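Local coordinates for protein restriction endonuclease LpnPI (Legionella pneumophila subsp. pneumophila str. Philadelphia 1, PDB 4RZL) that recognises modified cytosines in DNA through this N-terminal SRA-like domain and probably cuts the DNA with an endonuclease domain elsewhere in the protein, at residues A[82-86]-A[225-230]; A[164-169]-A[180-184]. All coordinates share one frame; numbering follows the deposited sequence.

Both contacts belong to the outer parts of the N-terminal DNA-recognition domain, their centres 21 Å apart, and strand 176-187 relates them. Interaction 2 is internal to a beta hairpin, pairing 180-184 of that strand with 164-169; interaction 1 lies near the strand's far end, where Gly86 and Leu226 each bond to the backbone of Ile187. The 164-169 with 180-184 pairing is partly buried and depends on a regular ladder of backbone bonds, with aliphatic side chains packed around the Tyr181 ring on one face and a hydrated arginine on the other. The 82-86 with 225-230 contact is a smaller surface contact between two loops, joined by one direct hydrogen bond, two bridging waters and a few aliphatic tips.

Interaction 1 of 2, residues A[82-86]-A[225-230]; sequences DTSKG and VLIAPS
Thr83 and Ala228 form the polar link between a hairpin loop, joining strands 80-82 and 87-91, and the extended tail that follows helix 212-220. Asp82 shapes the loop as an Asx motif: its OD1 accepts from Lys85 N above the carboxylate plane and, through the syn lone pair, from Ser84 OG. A short acidic side chain suits this place because it can fold over the turn. Across the contact, Ala228 N donates to Thr83 O at 3.1 Å, with a bent N-H...O angle of 136°. Water extends the link on both flanks. Water 1 donates to Thr83 O and Leu226 O, while water 2 is held by Thr83 OG1, Ala228 O and Ser230 OG, so small hydroxyl residues serve well here. Van der Waals contacts come from methyl groups of branched side chains lying against the turn's carbonyl oxygens. Val225 CG1 approaches Lys85 O at 3.4 Å, and the Ile227 side chain, chi2 -63°, bends so that its CD1 lies 3.5 Å from the same oxygen, which is hydrogen-bonded to Tyr157 OH. Ile227 CG2 meets Ser84 O. Gly86 has positive phi, a conformation easy for glycine, and its bare CA forms a CA-H...O contact with Leu226 O at 3.2 Å.

Interaction 2 of 2, residues A[164-169]-A[180-184]; sequences DDLIAV and NYRAI
Leu166 lies over one face of the Tyr181 ring, the central side-chain meeting of this antiparallel beta hairpin. Its CG makes a CH-pi contact 4.1 Å from the ring centroid, 28° off the normal, while CD2 sits above the rim. With CG anti to the backbone N, chi1 -176°, the branched leucine reaches over to strand 180-184 and also places CD1 3.6 Å from Ala183 CB; the small alanine admits this close approach. Ala168 CB lies by Tyr181 CE1, on the same side of the sheet as Leu166. On the opposite side of the sheet Arg182 runs extended beside Ile167, both pointing the same way, and its CB packs on Val169 CG1 at 4.0 Å. The long aliphatic shaft suits such a partly exposed face. The guanidinium of Arg182 reaches waters 3 and 4 by weak bonds from NH1, and both waters donate to Asp164 O. Between the two layers of side chains, Ile167 and Arg182 exchange two backbone bonds, Arg182 N to Ile167 O measuring 2.8 Å, and Val169 pairs likewise with Asn180. Tyr181 OH bonds to His102, and its side chain touches Asn109 and Lys113 of helix 108-119, whose Phe116 touches Ala183; strand 87-91 pairs with strand 176-187, its Ile89 and Tyr91 touching Arg182.

Interaction 1 of 2, residues A[82-86]-A[225-230]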
# COMPACT_ATOMS: atom_id res chain seq x y z
N ASP A 82 -8.41 -9.29 -3.44
CA ASP A 82 -9.38 -10.35 -3.22
C ASP A 82 -9.91 -10.18 -1.79
O ASP A 82 -9.24 -10.56 -0.83
CB ASP A 82 -8.75 -11.72 -3.44
CG ASP A 82 -9.76 -12.87 -3.32
OD1 ASP A 82 -10.72 -12.76 -2.52
OD2 ASP A 82 -9.60 -13.88 -4.04
N THR A 83 -11.10 -9.62 -1.67
CA THR A 83 -11.69 -9.32 -0.37
C THR A 83 -11.94 -10.57 0.47
O THR A 83 -11.86 -10.51 1.70
CB THR A 83 -13.02 -8.54 -0.49
OG1 THR A 83 -13.89 -9.25 -1.38
CG2 THR A 83 -12.80 -7.12 -1.03
N SER A 84 -12.23 -11.69 -0.19
CA SER A 84 -12.54 -12.92 0.54
C SER A 84 -11.27 -13.55 1.13
O SER A 84 -11.33 -14.25 2.13
CB SER A 84 -13.26 -13.93 -0.38
OG SER A 84 -12.38 -14.51 -1.32
N LYS A 85 -10.12 -13.25 0.53
CA LYS A 85 -8.84 -13.80 1.00
C LYS A 85 -7.98 -12.77 1.72
O LYS A 85 -6.97 -13.13 2.33
CB LYS A 85 -8.06 -14.40 -0.18
CG LYS A 85 -8.69 -15.67 -0.75
CD LYS A 85 -8.19 -16.01 -2.15
CE LYS A 85 -6.70 -16.33 -2.20
NZ LYS A 85 -6.35 -17.63 -1.56
N GLY A 86 -8.35 -11.50 1.65
CA GLY A 86 -7.50 -10.45 2.22
C GLY A 86 -6.13 -10.45 1.55
O GLY A 86 -5.09 -10.31 2.20
N VAL A 225 -5.32 -12.28 9.27
CA VAL A 225 -5.76 -11.84 7.95
C VAL A 225 -7.19 -11.31 7.98
O VAL A 225 -8.07 -11.91 8.62
CB VAL A 225 -5.68 -12.98 6.91
CG1 VAL A 225 -5.95 -12.45 5.49
CG2 VAL A 225 -4.32 -13.68 6.96
N LEU A 226 -7.43 -10.20 7.28
CA LEU A 226 -8.78 -9.69 7.09
C LEU A 226 -9.50 -10.56 6.06
O LEU A 226 -9.34 -10.38 4.85
CB LEU A 226 -8.76 -8.22 6.64
CG LEU A 226 -9.94 -7.32 7.01
CD1 LEU A 226 -9.67 -5.87 6.62
CD2 LEU A 226 -11.23 -7.79 6.39
N ILE A 227 -10.27 -11.52 6.56
CA ILE A 227 -11.07 -12.42 5.72
C ILE A 227 -12.51 -11.95 5.63
O ILE A 227 -13.20 -11.90 6.66
CB ILE A 227 -11.03 -13.85 6.27
CG1 ILE A 227 -9.59 -14.37 6.30
CG2 ILE A 227 -11.91 -14.77 5.45
CD1 ILE A 227 -8.97 -14.47 4.90
N ALA A 228 -12.97 -11.58 4.44
CA ALA A 228 -14.30 -10.96 4.30
C ALA A 228 -15.14 -11.57 3.16
O ALA A 228 -15.16 -11.04 2.05
CB ALA A 228 -14.14 -9.44 4.08
N PRO A 229 -15.85 -12.68 3.46
CA PRO A 229 -16.70 -13.36 2.46
C PRO A 229 -17.83 -12.46 1.96
O PRO A 229 -18.37 -11.65 2.72
CB PRO A 229 -17.25 -14.58 3.23
CG PRO A 229 -17.05 -14.26 4.68
CD PRO A 229 -15.81 -13.40 4.74
N SER A 230 -18.16 -12.60 0.68
CA SER A 230 -19.16 -11.76 0.03
C SER A 230 -20.58 -12.15 0.40
O SER A 230 -20.87 -13.33 0.62
CB SER A 230 -18.99 -11.83 -1.49
OG SER A 230 -17.93 -11.00 -1.95
O HOH W 1 -10.15 -8.61 2.75
O HOH W 2 -15.31 -11.11 -0.63

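Interaction 2 of 2, residues A[164-169]-A[180-184]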
# COMPACT_ATOMS: atom_id res chain seq x y z
N ASP A 164 6.94 -17.49 -5.05
CA ASP A 164 5.68 -17.07 -5.66
C ASP A 164 5.15 -15.68 -5.26
O ASP A 164 4.35 -15.10 -5.99
CB ASP A 164 4.59 -18.11 -5.36
CG ASP A 164 4.88 -19.46 -6.01
OD1 ASP A 164 5.62 -19.51 -7.01
OD2 ASP A 164 4.34 -20.47 -5.52
N ASP A 165 5.54 -15.15 -4.11
CA ASP A 165 4.90 -13.92 -3.64
C ASP A 165 5.59 -12.64 -4.16
O ASP A 165 5.08 -11.53 -3.97
CB ASP A 165 4.80 -13.90 -2.10
CG ASP A 165 6.15 -13.96 -1.41
OD1 ASP A 165 7.18 -13.87 -2.10
OD2 ASP A 165 6.16 -14.04 -0.15
N LEU A 166 6.76 -12.80 -4.78
CA LEU A 166 7.42 -11.70 -5.48
C LEU A 166 8.09 -12.26 -6.73
O LEU A 166 9.14 -12.89 -6.64
CB LEU A 166 8.45 -10.98 -4.61
CG LEU A 166 9.11 -9.77 -5.29
CD1 LEU A 166 8.05 -8.71 -5.59
CD2 LEU A 166 10.22 -9.16 -4.44
N ILE A 167 7.46 -12.04 -7.88
CA ILE A 167 7.91 -12.63 -9.14
C ILE A 167 8.32 -11.52 -10.08
O ILE A 167 7.58 -10.55 -10.26
CB ILE A 167 6.81 -13.47 -9.79
CG1 ILE A 167 6.33 -14.57 -8.85
CG2 ILE A 167 7.28 -14.08 -11.10
CD1 ILE A 167 5.09 -15.26 -9.31
N ALA A 168 9.51 -11.64 -10.67
CA ALA A 168 9.88 -10.76 -11.77
C ALA A 168 9.19 -11.24 -13.04
O ALA A 168 9.53 -12.28 -13.58
CB ALA A 168 11.41 -10.73 -11.95
N VAL A 169 8.20 -10.50 -13.52
CA VAL A 169 7.50 -10.94 -14.72
C VAL A 169 8.00 -10.18 -15.94
O VAL A 169 8.46 -9.03 -15.83
CB VAL A 169 5.97 -10.77 -14.60
CG1 VAL A 169 5.45 -11.50 -13.37
CG2 VAL A 169 5.61 -9.28 -14.52
N ASN A 180 9.27 -6.57 -14.48
CA ASN A 180 8.64 -5.80 -13.42
C ASN A 180 8.21 -6.77 -12.33
O ASN A 180 7.99 -7.96 -12.59
CB ASN A 180 7.44 -5.00 -13.97
CG ASN A 180 6.98 -3.89 -13.00
OD1 ASN A 180 7.74 -3.42 -12.13
ND2 ASN A 180 5.71 -3.49 -13.14
N TYR A 181 8.06 -6.29 -11.10
CA TYR A 181 7.64 -7.18 -10.03
C TYR A 181 6.13 -7.34 -9.96
O TYR A 181 5.36 -6.38 -10.15
CB TYR A 181 8.15 -6.67 -8.68
CG TYR A 181 9.57 -7.06 -8.36
CD1 TYR A 181 10.02 -8.38 -8.53
CD2 TYR A 181 10.48 -6.11 -7.92
CE1 TYR A 181 11.33 -8.72 -8.25
CE2 TYR A 181 11.79 -6.45 -7.63
CZ TYR A 181 12.21 -7.76 -7.80
OH TYR A 181 13.50 -8.08 -7.51
N ARG A 182 5.71 -8.57 -9.70
CA ARG A 182 4.36 -8.85 -9.25
C ARG A 182 4.49 -9.26 -7.79
O ARG A 182 5.12 -10.28 -7.47
CB ARG A 182 3.72 -9.95 -10.09
CG ARG A 182 2.35 -10.41 -9.63
CD ARG A 182 1.95 -11.57 -10.51
NE ARG A 182 0.60 -12.05 -10.29
CZ ARG A 182 0.30 -13.10 -9.53
NH1 ARG A 182 1.27 -13.75 -8.89
NH2 ARG A 182 -0.96 -13.48 -9.39
N ALA A 183 3.94 -8.45 -6.90
CA ALA A 183 4.12 -8.64 -5.46
C ALA A 183 2.81 -8.97 -4.78
O ALA A 183 1.80 -8.33 -5.05
CB ALA A 183 4.74 -7.38 -4.82
N ILE A 184 2.82 -9.95 -3.87
CA ILE A 184 1.60 -10.38 -3.20
C ILE A 184 1.66 -10.04 -1.69
O ILE A 184 2.63 -10.37 -1.02
CB ILE A 184 1.35 -11.89 -3.41
CG1 ILE A 184 1.32 -12.21 -4.91
CG2 ILE A 184 0.07 -12.36 -2.68
CD1 ILE A 184 0.82 -13.61 -5.25
O HOH W 3 3.84 -12.82 -7.45
O HOH W 4 2.40 -15.89 -7.60